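PDB 1WKR: polyporopepsin from Irpex lacteus, which cleaves proteins as a pepsin-family aspartic endopeptidase of broad specificity, with milk-clotting activity. Local coordinates for residues Ser318-Asp321 against Arg326-Leu329; Phe258-Gln263 against Leu310-Arg315; Thr177-Thr182 against Ala187-Asn192. All blocks are in the same frame, centred on the assembly; numbering follows the deposited sequence.

Contact 1 of 3, residues Ser318-Asp321 against Arg326-Leu329; sequences SVYD and RLGL
Asp321 and Arg326 form a hydrogen-bonded pair at the turn end of an antiparallel beta hairpin. The arginine, extended from CG to NE, offers the edge of its guanidinium, and NE meets Asp321 OD2 at 2.9 Å in a nearly straight salt bridge (166°). The two flat groups are turned steeply, 70° apart, and NE comes in from above the carboxylate plane. A water joins OD2 to Arg326 NH2, and Asn324 ND2 also donates to OD2. On the other face of the hairpin Tyr320 and Leu327 run side by side, with Leu327 CD1 3.8 Å from Tyr320 CE2. The phenol bends back along its own strand, where Tyr320 OH donates to Ser318 OG at 2.8 Å. Val319, on the salt-bridge face, exchanges two backbone hydrogen bonds with Gly328, where a CB would crowd Val319 CB. A leucine in place of Arg326 would probably leave the Asp321 carboxylate without its countercharge and lose the cation-pi contact with Tyr176. The chemistry is thus divided: a charged pair, reinforced by water, on one face, and on the other a buried aromatic-aliphatic layer, with the Tyr320 side chain about 7 Å from that of the catalytic Asp212.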
ATOM      1  N   SER A 318       8.956  -5.481  -0.163  1.00  3.34           N
ATOM      2  CA  SER A 318       7.831  -6.347  -0.663  1.00  4.04           C
ATOM      3  C   SER A 318       7.902  -6.485  -2.149  1.00  3.81           C
ATOM      4  O   SER A 318       8.251  -5.585  -2.897  1.00  3.77           O
ATOM      5  CB  SER A 318       6.500  -5.775  -0.177  1.00  3.52           C
ATOM      6  OG  SER A 318       6.283  -4.415  -0.545  1.00  4.48           O
ATOM      7  N   VAL A 319       7.538  -7.701  -2.590  1.00  3.66           N
ATOM      8  CA  VAL A 319       7.606  -8.102  -4.000  1.00  3.69           C
ATOM      9  C   VAL A 319       6.214  -8.620  -4.421  1.00  3.81           C
ATOM     10  O   VAL A 319       5.721  -9.561  -3.858  1.00  4.43           O
ATOM     11  CB  VAL A 319       8.682  -9.158  -4.248  1.00  4.56           C
ATOM     12  CG1 VAL A 319       8.743  -9.473  -5.758  1.00  5.19           C
ATOM     13  CG2 VAL A 319      10.061  -8.689  -3.713  1.00  5.64           C
ATOM     14  N   TYR A 320       5.667  -7.983  -5.453  1.00  3.35           N
ATOM     15  CA  TYR A 320       4.309  -8.237  -5.928  1.00  3.94           C
ATOM     16  C   TYR A 320       4.499  -8.921  -7.309  1.00  3.45           C
ATOM     17  O   TYR A 320       4.742  -8.262  -8.308  1.00  3.62           O
ATOM     18  CB  TYR A 320       3.520  -6.948  -6.046  1.00  4.09           C
ATOM     19  CG  TYR A 320       3.469  -6.212  -4.716  1.00  3.07           C
ATOM     20  CD1 TYR A 320       4.480  -5.361  -4.350  1.00  3.72           C
ATOM     21  CD2 TYR A 320       2.446  -6.453  -3.811  1.00  4.48           C
ATOM     22  CE1 TYR A 320       4.534  -4.763  -3.096  1.00  4.07           C
ATOM     23  CE2 TYR A 320       2.464  -5.814  -2.524  1.00  3.96           C
ATOM     24  CZ  TYR A 320       3.517  -5.006  -2.230  1.00  4.27           C
ATOM     25  OH  TYR A 320       3.558  -4.400  -0.961  1.00  5.11           O
ATOM     26  N   ASP A 321       4.520 -10.253  -7.292  1.00  3.98           N
ATOM     27  CA  ASP A 321       4.918 -11.027  -8.486  1.00  3.88           C
ATOM     28  C   ASP A 321       3.679 -11.555  -9.203  1.00  3.78           C
ATOM     29  O   ASP A 321       3.067 -12.522  -8.763  1.00  4.20           O
ATOM     30  CB  ASP A 321       5.839 -12.156  -7.980  1.00  4.85           C
ATOM     31  CG  ASP A 321       6.430 -12.986  -9.097  1.00  4.31           C
ATOM     32  OD1 ASP A 321       5.960 -12.904 -10.252  1.00  5.05           O
ATOM     33  OD2 ASP A 321       7.388 -13.753  -8.834  1.00  4.58           O
ATOM     34  N   ARG A 326       2.495 -14.634  -6.539  1.00  4.28           N
ATOM     35  CA  ARG A 326       3.084 -14.809  -5.213  1.00  3.79           C
ATOM     36  C   ARG A 326       3.491 -13.436  -4.698  1.00  4.10           C
ATOM     37  O   ARG A 326       3.652 -12.465  -5.446  1.00  4.18           O
ATOM     38  CB  ARG A 326       4.262 -15.819  -5.251  1.00  5.05           C
ATOM     39  CG  ARG A 326       5.448 -15.309  -6.024  1.00  4.25           C
ATOM     40  CD  ARG A 326       6.581 -16.315  -6.102  1.00  4.46           C
ATOM     41  NE  ARG A 326       7.749 -15.791  -6.795  1.00  5.34           N
ATOM     42  CZ  ARG A 326       8.963 -16.294  -6.725  1.00  7.07           C
ATOM     43  NH1 ARG A 326       9.207 -17.402  -6.055  1.00  8.12           N
ATOM     44  NH2 ARG A 326       9.977 -15.650  -7.354  1.00  8.73           N
ATOM     45  N   LEU A 327       3.744 -13.400  -3.377  1.00  3.31           N
ATOM     46  CA  LEU A 327       4.202 -12.187  -2.707  1.00  3.67           C
ATOM     47  C   LEU A 327       5.444 -12.524  -1.927  1.00  4.23           C
ATOM     48  O   LEU A 327       5.503 -13.542  -1.241  1.00  4.72           O
ATOM     49  CB  LEU A 327       3.068 -11.690  -1.775  1.00  5.43           C
ATOM     50  CG  LEU A 327       3.465 -10.381  -1.074  1.00  7.37           C
ATOM     51  CD1 LEU A 327       2.353  -9.327  -1.194  1.00 10.00           C
ATOM     52  CD2 LEU A 327       4.028 -10.545   0.293  1.00  5.71           C
ATOM     53  N   GLY A 328       6.459 -11.667  -2.080  1.00  4.14           N
ATOM     54  CA  GLY A 328       7.701 -11.827  -1.334  1.00  4.31           C
ATOM     55  C   GLY A 328       7.921 -10.738  -0.310  1.00  3.17           C
ATOM     56  O   GLY A 328       7.480  -9.582  -0.473  1.00  3.55           O
ATOM     57  N   LEU A 329       8.582 -11.097   0.787  1.00  3.95           N
ATOM     58  CA  LEU A 329       8.946 -10.154   1.848  1.00  4.44           C
ATOM     59  C   LEU A 329      10.356 -10.415   2.295  1.00  3.48           C
ATOM     60  O   LEU A 329      10.828 -11.582   2.323  1.00  4.03           O
ATOM     61  CB  LEU A 329       7.991 -10.284   3.047  1.00  5.46           C
ATOM     62  CG  LEU A 329       7.727  -9.188   3.875  0.30  2.81           C
ATOM     63  CD1 LEU A 329       6.841  -8.081   3.185  0.30  5.49           C
ATOM     64  CD2 LEU A 329       7.051  -9.508   5.210  0.30  3.90           C
TER
HETATM   65  O   HOH W   1       9.891 -12.999  -8.095  1.00 11.72           O

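Contact 2 of 3, residues Phe258-Gln263 against Leu310-Arg315; sequences FTIGGQ and LTFLER
Phe312 sends its ring straight out from helix 310-313, CG anti to the backbone N (chi1 177°), while Phe258 on strand 256-260 turns its CG beside its own backbone N (chi1 -71°), a turn that, with the ring's own rotation, lays one face against the Phe312 edge. The backbones stay well apart, with 10.5 Å between Phe258 CA and Phe312 CA, and the side chains slide past each other in opposite directions. The result is a T-shaped (edge-to-face) aromatic pair: Phe312 CE2 stands over the centre of the Phe258 ring, 3.6 Å above its plane. It is almost equally far from all six ring carbons, the shortest distance being 3.8 Å from Phe312 CE2 to Phe258 CD2. The planes meet at 61°, short of a perpendicular T. Ile260, two residues along the same strand, adds a looser contact, its CD1 4.4 Å from Phe312 CZ. No hydrogen bond crosses, and the join is wholly apolar. Beyond Ile260 the chain reverses through a type I' turn, whose Gly261 and Gly262 both take positive phi. That turn leads into strand 263-267, which Phe258 and Ile260 touch through Leu267 and Phe265; both side chains also rest on Gln193 of strand 190-197. Phe312 also meets Phe316 and Leu329, and its ring thereby links the short helix both to strand 256-260 and to the hairpin of strands 316-321 and 326-331.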
ATOM      1  N   PHE A 258       5.081 -11.854  12.834  1.00  4.34           N
ATOM      2  CA  PHE A 258       4.184 -12.267  11.723  1.00  4.58           C
ATOM      3  C   PHE A 258       4.818 -13.522  11.129  1.00  5.23           C
ATOM      4  O   PHE A 258       5.982 -13.540  10.726  1.00  6.36           O
ATOM      5  CB  PHE A 258       4.183 -11.174  10.644  1.00  4.11           C
ATOM      6  CG  PHE A 258       3.451  -9.920  11.093  1.00  3.78           C
ATOM      7  CD1 PHE A 258       3.997  -9.041  12.049  1.00  3.96           C
ATOM      8  CD2 PHE A 258       2.252  -9.552  10.490  1.00  5.10           C
ATOM      9  CE1 PHE A 258       3.325  -7.900  12.417  1.00  5.24           C
ATOM     10  CE2 PHE A 258       1.588  -8.415  10.866  1.00  5.41           C
ATOM     11  CZ  PHE A 258       2.123  -7.573  11.846  1.00  4.56           C
ATOM     12  N   THR A 259       4.034 -14.573  11.010  1.00  4.56           N
ATOM     13  CA  THR A 259       4.504 -15.816  10.345  1.00  4.53           C
ATOM     14  C   THR A 259       3.930 -15.816   8.957  1.00  4.50           C
ATOM     15  O   THR A 259       2.720 -15.850   8.780  1.00  4.79           O
ATOM     16  CB  THR A 259       4.072 -17.040  11.088  1.00  4.84           C
ATOM     17  OG1 THR A 259       4.604 -17.015  12.438  1.00  7.35           O
ATOM     18  CG2 THR A 259       4.584 -18.335  10.395  1.00  6.66           C
ATOM     19  N   ILE A 260       4.848 -15.744   7.971  1.00  4.27           N
ATOM     20  CA  ILE A 260       4.468 -15.650   6.527  1.00  4.91           C
ATOM     21  C   ILE A 260       5.419 -16.531   5.761  1.00  4.87           C
ATOM     22  O   ILE A 260       6.643 -16.440   5.885  1.00  5.12           O
ATOM     23  CB  ILE A 260       4.642 -14.192   6.026  1.00  5.07           C
ATOM     24  CG1 ILE A 260       3.786 -13.226   6.836  1.00  4.60           C
ATOM     25  CG2 ILE A 260       4.340 -14.134   4.527  1.00  7.37           C
ATOM     26  CD1 ILE A 260       4.095 -11.748   6.558  1.00  6.07           C
ATOM     27  N   GLY A 261       4.877 -17.455   4.949  1.00  5.48           N
ATOM     28  CA  GLY A 261       5.734 -18.302   4.133  1.00  6.06           C
ATOM     29  C   GLY A 261       6.673 -19.191   4.943  1.00  5.85           C
ATOM     30  O   GLY A 261       7.746 -19.523   4.418  1.00  6.57           O
ATOM     31  N   GLY A 262       6.303 -19.511   6.182  1.00  5.42           N
ATOM     32  CA  GLY A 262       7.144 -20.362   7.033  1.00  6.37           C
ATOM     33  C   GLY A 262       8.228 -19.593   7.738  1.00  6.25           C
ATOM     34  O   GLY A 262       9.050 -20.229   8.468  1.00  8.01           O
ATOM     35  N   GLN A 263       8.307 -18.272   7.599  1.00  5.77           N
ATOM     36  CA  GLN A 263       9.340 -17.457   8.229  1.00  6.76           C
ATOM     37  C   GLN A 263       8.716 -16.452   9.193  1.00  6.08           C
ATOM     38  O   GLN A 263       7.537 -16.041   9.030  1.00  7.72           O
ATOM     39  CB  GLN A 263      10.150 -16.763   7.227  1.00  8.57           C
ATOM     40  CG  GLN A 263      11.002 -17.745   6.359  1.00 11.22           C
ATOM     41  CD  GLN A 263      12.045 -18.603   7.091  1.00 11.31           C
ATOM     42  OE1 GLN A 263      12.320 -19.768   6.459  1.00 16.16           O
ATOM     43  NE2 GLN A 263      12.587 -18.217   8.102  1.00 12.32           N
ATOM     44  N   LEU A 310       1.211   0.528   4.891  1.00  3.31           N
ATOM     45  CA  LEU A 310       2.450   1.323   4.735  1.00  3.14           C
ATOM     46  C   LEU A 310       3.334   1.260   5.950  1.00  3.58           C
ATOM     47  O   LEU A 310       4.539   1.147   5.810  1.00  4.12           O
ATOM     48  CB  LEU A 310       1.990   2.794   4.463  1.00  4.84           C
ATOM     49  CG  LEU A 310       3.090   3.837   4.333  1.00  4.20           C
ATOM     50  CD1 LEU A 310       2.526   5.009   3.515  1.00  5.96           C
ATOM     51  CD2 LEU A 310       3.558   4.355   5.688  1.00  4.79           C
ATOM     52  N   THR A 311       2.765   1.280   7.158  1.00  3.28           N
ATOM     53  CA  THR A 311       3.543   1.309   8.377  1.00  3.83           C
ATOM     54  C   THR A 311       4.250  -0.013   8.598  1.00  4.43           C
ATOM     55  O   THR A 311       5.330  -0.044   9.222  1.00  4.48           O
ATOM     56  CB  THR A 311       2.680   1.689   9.581  1.00  3.94           C
ATOM     57  OG1 THR A 311       1.448   0.876   9.566  1.00  4.54           O
ATOM     58  CG2 THR A 311       2.335   3.174   9.607  1.00  4.45           C
ATOM     59  N   PHE A 312       3.708  -1.127   8.096  1.00  3.66           N
ATOM     60  CA  PHE A 312       4.401  -2.401   8.105  1.00  3.96           C
ATOM     61  C   PHE A 312       5.489  -2.405   7.031  1.00  3.69           C
ATOM     62  O   PHE A 312       6.648  -2.834   7.290  1.00  4.12           O
ATOM     63  CB  PHE A 312       3.348  -3.510   7.830  1.00  4.32           C
ATOM     64  CG  PHE A 312       3.919  -4.920   7.723  1.00  3.85           C
ATOM     65  CD1 PHE A 312       4.327  -5.432   6.498  1.00  5.16           C
ATOM     66  CD2 PHE A 312       3.994  -5.752   8.825  1.00  4.60           C
ATOM     67  CE1 PHE A 312       4.807  -6.717   6.382  1.00  5.37           C
ATOM     68  CE2 PHE A 312       4.485  -7.067   8.692  1.00  5.36           C
ATOM     69  CZ  PHE A 312       4.909  -7.509   7.459  1.00  4.86           C
ATOM     70  N   LEU A 313       5.169  -1.924   5.832  1.00  3.28           N
ATOM     71  CA  LEU A 313       6.091  -1.964   4.705  1.00  3.75           C
ATOM     72  C   LEU A 313       7.230  -1.004   4.823  1.00  4.29           C
ATOM     73  O   LEU A 313       8.246  -1.130   4.142  1.00  4.12           O
ATOM     74  CB  LEU A 313       5.305  -1.730   3.421  1.00  3.64           C
ATOM     75  CG  LEU A 313       4.258  -2.811   3.134  1.00  4.06           C
ATOM     76  CD1 LEU A 313       3.333  -2.394   2.009  1.00  6.84           C
ATOM     77  CD2 LEU A 313       4.922  -4.141   2.814  1.00  4.63           C
ATOM     78  N   GLU A 314       7.152   0.007   5.732  1.00  3.38           N
ATOM     79  CA  GLU A 314       8.317   0.803   6.058  1.00  3.73           C
ATOM     80  C   GLU A 314       9.453  -0.023   6.660  1.00  4.62           C
ATOM     81  O   GLU A 314      10.595   0.426   6.706  1.00  4.52           O
ATOM     82  CB  GLU A 314       7.957   1.961   6.987  1.00  5.10           C
ATOM     83  CG  GLU A 314       7.214   3.104   6.318  1.00  4.08           C
ATOM     84  CD  GLU A 314       6.722   4.143   7.280  1.00  4.50           C
ATOM     85  OE1 GLU A 314       6.178   3.733   8.340  1.00  5.08           O
ATOM     86  OE2 GLU A 314       6.831   5.337   7.029  1.00  6.10           O
ATOM     87  N   ARG A 315       9.121  -1.223   7.142  1.00  3.53           N
ATOM     88  CA  ARG A 315      10.085  -2.114   7.789  1.00  4.29           C
ATOM     89  C   ARG A 315      10.420  -3.349   6.979  1.00  4.01           C
ATOM     90  O   ARG A 315      11.326  -4.090   7.390  1.00  3.89           O
ATOM     91  CB  ARG A 315       9.570  -2.500   9.159  1.00  4.19           C
ATOM     92  CG  ARG A 315       9.307  -1.334  10.106  1.00  4.43           C
ATOM     93  CD  ARG A 315      10.555  -0.578  10.478  1.00  4.65           C
ATOM     94  NE  ARG A 315      10.326   0.606  11.338  1.00  4.23           N
ATOM     95  CZ  ARG A 315      10.987   0.838  12.439  1.00  3.75           C
ATOM     96  NH1 ARG A 315      11.809  -0.033  13.038  1.00  4.38           N
ATOM     97  NH2 ARG A 315      10.762   2.022  13.072  1.00  4.28           N
TER

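Contact 3 of 3, residues Thr177-Thr182 against Ala187-Asn192; sequences TPITST and AYWGIN. With SO4 (sulfate ion), chain C.
Thr180 and Asn192 meet where, in this pepsin-like bilobed fold, the loop between strands 175-178 and 190-197 folds back on the start of the second strand, with an ST turn at Thr180. Thr180 N donates to Gly190 O at 2.9 Å, approaching well above the carbonyl plane. The Thr180 and Asn192 side chains cross at about a right angle, and Asn192 ND2 donates to Thr180 OG1 at 2.8 Å on a bent path (139°), with the hydroxyl tilted out of the amide plane. Two separate apolar touches complete the shell: Ile179 CD1 to Trp189 CE3, 3.7 Å, and Thr177 CG2 to Ile191 CG2, 3.7 Å. Gly190 lets the chains come this close, since a CB there would run into Thr180 CG2.

Further out, Trp189, the centre of an inverse gamma turn, is held by NE1 on Val107 O and meets Tyr320 edge-to-face. Neighbouring Tyr188 bonds through OH to the backbone of the bound peptide, which places this end of the contact at the substrate cleft. At the other end, water links Thr177 OG1 and Pro178 O to Asn192 N. With OG1 anti to the Thr177 backbone N (chi1 -171°), that hydroxyl also donates to O1 of a sulfate, probably from the crystallisation liquor. The turn itself closes where Thr182 N donates back to Thr180 OG1, 3.1 Å away and nearly straight at 168°.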
ATOM      1  N   THR A 177       5.383 -16.428  -0.666  1.00  4.15           N
ATOM      2  CA  THR A 177       4.182 -17.186  -0.306  1.00  4.89           C
ATOM      3  C   THR A 177       3.203 -17.005  -1.449  1.00  4.70           C
ATOM      4  O   THR A 177       3.129 -15.962  -2.081  1.00  4.56           O
ATOM      5  CB  THR A 177       3.629 -16.691   1.053  1.00  5.34           C
ATOM      6  OG1 THR A 177       2.598 -17.562   1.489  1.00  6.49           O
ATOM      7  CG2 THR A 177       3.061 -15.296   0.995  1.00  5.82           C
ATOM      8  N   PRO A 178       2.443 -18.076  -1.796  1.00  4.82           N
ATOM      9  CA  PRO A 178       1.478 -17.935  -2.888  1.00  4.67           C
ATOM     10  C   PRO A 178       0.362 -16.989  -2.549  1.00  4.94           C
ATOM     11  O   PRO A 178      -0.004 -16.888  -1.365  1.00  6.02           O
ATOM     12  CB  PRO A 178       0.920 -19.355  -3.102  1.00  5.80           C
ATOM     13  CG  PRO A 178       1.868 -20.280  -2.365  1.00  7.87           C
ATOM     14  CD  PRO A 178       2.393 -19.443  -1.189  1.00  5.53           C
ATOM     15  N   ILE A 179      -0.244 -16.336  -3.545  1.00  4.40           N
ATOM     16  CA  ILE A 179      -1.446 -15.618  -3.259  1.00  4.94           C
ATOM     17  C   ILE A 179      -2.460 -16.568  -2.659  1.00  4.68           C
ATOM     18  O   ILE A 179      -2.652 -17.698  -3.147  1.00  5.75           O
ATOM     19  CB  ILE A 179      -2.003 -14.900  -4.525  1.00  4.86           C
ATOM     20  CG1 ILE A 179      -1.002 -13.883  -4.999  1.00  6.49           C
ATOM     21  CG2 ILE A 179      -3.364 -14.245  -4.191  1.00  5.95           C
ATOM     22  CD1 ILE A 179      -0.340 -12.955  -3.978  1.00 11.10           C
ATOM     23  N   THR A 180      -3.139 -16.164  -1.597  1.00  4.70           N
ATOM     24  CA  THR A 180      -4.082 -17.039  -0.880  1.00  5.15           C
ATOM     25  C   THR A 180      -5.237 -17.445  -1.810  1.00  4.95           C
ATOM     26  O   THR A 180      -5.662 -16.721  -2.698  1.00  5.94           O
ATOM     27  CB  THR A 180      -4.639 -16.247   0.324  1.00  5.20           C
ATOM     28  OG1 THR A 180      -5.529 -17.127   1.031  1.00  6.45           O
ATOM     29  CG2 THR A 180      -5.411 -15.023  -0.056  1.00  5.99           C
ATOM     30  N   SER A 181      -5.698 -18.655  -1.501  1.00  6.97           N
ATOM     31  CA  SER A 181      -6.892 -19.185  -2.184  1.00  7.63           C
ATOM     32  C   SER A 181      -8.162 -18.660  -1.573  1.00  6.62           C
ATOM     33  O   SER A 181      -9.262 -18.860  -2.152  1.00  7.92           O
ATOM     34  CB  SER A 181      -6.943 -20.736  -2.090  1.00  8.87           C
ATOM     35  OG  SER A 181      -7.119 -21.119  -0.744  1.00 17.76           O
ATOM     36  N   THR A 182      -8.111 -18.008  -0.438  1.00  7.06           N
ATOM     37  CA  THR A 182      -9.285 -17.559   0.306  1.00  6.39           C
ATOM     38  C   THR A 182      -9.797 -16.273  -0.199  1.00  7.70           C
ATOM     39  O   THR A 182      -8.985 -15.286  -0.346  1.00  7.08           O
ATOM     40  CB  THR A 182      -8.937 -17.456   1.796  1.00  7.85           C
ATOM     41  OG1 THR A 182      -8.688 -18.788   2.273  1.00  9.79           O
ATOM     42  CG2 THR A 182     -10.033 -16.856   2.572  1.00  8.17           C
ATOM     43  N   ALA A 187      -8.437 -11.622  -4.283  1.00  4.75           N
ATOM     44  CA  ALA A 187      -8.576 -10.657  -5.397  1.00  5.55           C
ATOM     45  C   ALA A 187      -7.492  -9.616  -5.342  1.00  5.65           C
ATOM     46  O   ALA A 187      -7.264  -8.882  -6.308  1.00  5.84           O
ATOM     47  CB  ALA A 187      -9.962 -10.013  -5.304  1.00  6.70           C
ATOM     48  N   TYR A 188      -6.863  -9.402  -4.158  1.00  4.79           N
ATOM     49  CA  TYR A 188      -5.823  -8.390  -3.910  1.00  4.59           C
ATOM     50  C   TYR A 188      -4.507  -9.073  -3.890  1.00  4.54           C
ATOM     51  O   TYR A 188      -4.344 -10.241  -4.309  1.00  4.52           O
ATOM     52  CB  TYR A 188      -6.176  -7.696  -2.562  1.00  4.76           C
ATOM     53  CG  TYR A 188      -7.525  -7.070  -2.455  1.00  5.01           C
ATOM     54  CD1 TYR A 188      -8.675  -7.918  -2.167  1.00  5.82           C
ATOM     55  CD2 TYR A 188      -7.756  -5.730  -2.659  1.00  4.76           C
ATOM     56  CE1 TYR A 188      -9.937  -7.347  -2.123  1.00  6.16           C
ATOM     57  CE2 TYR A 188      -9.053  -5.197  -2.642  1.00  4.73           C
ATOM     58  CZ  TYR A 188     -10.102  -6.024  -2.337  1.00  5.03           C
ATOM     59  OH  TYR A 188     -11.405  -5.512  -2.323  1.00  6.60           O
ATOM     60  N   TRP A 189      -3.466  -8.383  -3.370  1.00  3.94           N
ATOM     61  CA  TRP A 189      -2.191  -9.059  -3.056  1.00  3.54           C
ATOM     62  C   TRP A 189      -2.396  -9.721  -1.710  1.00  3.72           C
ATOM     63  O   TRP A 189      -1.981  -9.228  -0.651  1.00  4.46           O
ATOM     64  CB  TRP A 189      -1.029  -8.045  -3.049  1.00  3.93           C
ATOM     65  CG  TRP A 189      -0.736  -7.633  -4.488  1.00  3.94           C
ATOM     66  CD1 TRP A 189      -1.098  -6.463  -5.102  1.00  3.51           C
ATOM     67  CD2 TRP A 189      -0.079  -8.405  -5.477  1.00  3.61           C
ATOM     68  NE1 TRP A 189      -0.680  -6.460  -6.431  1.00  3.77           N
ATOM     69  CE2 TRP A 189      -0.069  -7.666  -6.672  1.00  3.25           C
ATOM     70  CE3 TRP A 189       0.528  -9.671  -5.459  1.00  3.03           C
ATOM     71  CZ2 TRP A 189       0.515  -8.139  -7.828  1.00  4.13           C
ATOM     72  CZ3 TRP A 189       1.126 -10.126  -6.601  1.00  4.11           C
ATOM     73  CH2 TRP A 189       1.122  -9.380  -7.772  1.00  3.74           C
ATOM     74  N   GLY A 190      -3.138 -10.845  -1.759  1.00  3.53           N
ATOM     75  CA  GLY A 190      -3.631 -11.534  -0.528  1.00  4.19           C
ATOM     76  C   GLY A 190      -2.745 -12.658  -0.161  1.00  4.02           C
ATOM     77  O   GLY A 190      -2.290 -13.443  -1.009  1.00  4.15           O
ATOM     78  N   ILE A 191      -2.476 -12.764   1.137  1.00  3.30           N
ATOM     79  CA  ILE A 191      -1.634 -13.813   1.676  1.00  3.97           C
ATOM     80  C   ILE A 191      -2.295 -14.396   2.933  1.00  3.61           C
ATOM     81  O   ILE A 191      -3.204 -13.801   3.502  1.00  4.39           O
ATOM     82  CB  ILE A 191      -0.198 -13.304   2.037  1.00  3.93           C
ATOM     83  CG1 ILE A 191      -0.246 -12.275   3.180  1.00  5.45           C
ATOM     84  CG2 ILE A 191       0.467 -12.670   0.794  1.00  5.47           C
ATOM     85  CD1 ILE A 191       1.111 -11.881   3.696  1.00  6.29           C
ATOM     86  N   ASN A 192      -1.794 -15.548   3.361  1.00  4.07           N
ATOM     87  CA  ASN A 192      -2.090 -16.081   4.658  1.00  4.23           C
ATOM     88  C   ASN A 192      -0.999 -15.749   5.650  1.00  4.29           C
ATOM     89  O   ASN A 192       0.183 -15.828   5.283  1.00  4.92           O
ATOM     90  CB  ASN A 192      -2.273 -17.612   4.546  1.00  5.87           C
ATOM     91  CG  ASN A 192      -3.372 -17.959   3.557  1.00  6.39           C
ATOM     92  OD1 ASN A 192      -3.079 -18.879   2.645  1.00 11.77           O
ATOM     93  ND2 ASN A 192      -4.442 -17.374   3.565  1.00  4.77           N
TER
HETATM   94  S   SO4 C 901       2.781 -20.761   3.307  1.00 14.56           S
HETATM   95  O1  SO4 C 901       3.437 -20.010   2.257  1.00  9.55           O
HETATM   96  O2  SO4 C 901       2.503 -22.162   2.761  1.00 17.45           O
HETATM   97  O3  SO4 C 901       3.569 -20.962   4.545  1.00 13.90           O
HETATM   98  O4  SO4 C 901       1.494 -20.110   3.697  1.00 15.73           O
HETATM   99  O   HOH W   2      -0.031 -16.948   1.386  1.00  6.79           O
HETATM  100  O   HOH W   3       2.041 -17.668   4.723  1.00 10.05           O
HETATM  101  O   HOH W   4      -4.530 -20.252   0.546  1.00 16.91           O

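In the fold
All three contacts are largely buried, but contact 2 is apolar throughout, contact 1 pairs a buried layer with a salt bridge between buried Asp321 and partly exposed Arg326, and contact 3 runs from the cleft to a solvent-facing end where Asn192 is exposed. Contacts 1 and 3 share neighbouring strands: 175-178 lies beside 326-331, with a probable hydrogen bond from Leu327 N to Thr177 O. Contacts 2 and 3 share the neighbouring strands 256-260 and 190-197, and Ile260 packs on Ile191 there and on Thr177 of strand 175-178. Contacts 1 and 2 meet by packing, Leu313 against Tyr320 and Ser318, and Leu329 against Phe312 and Ile260.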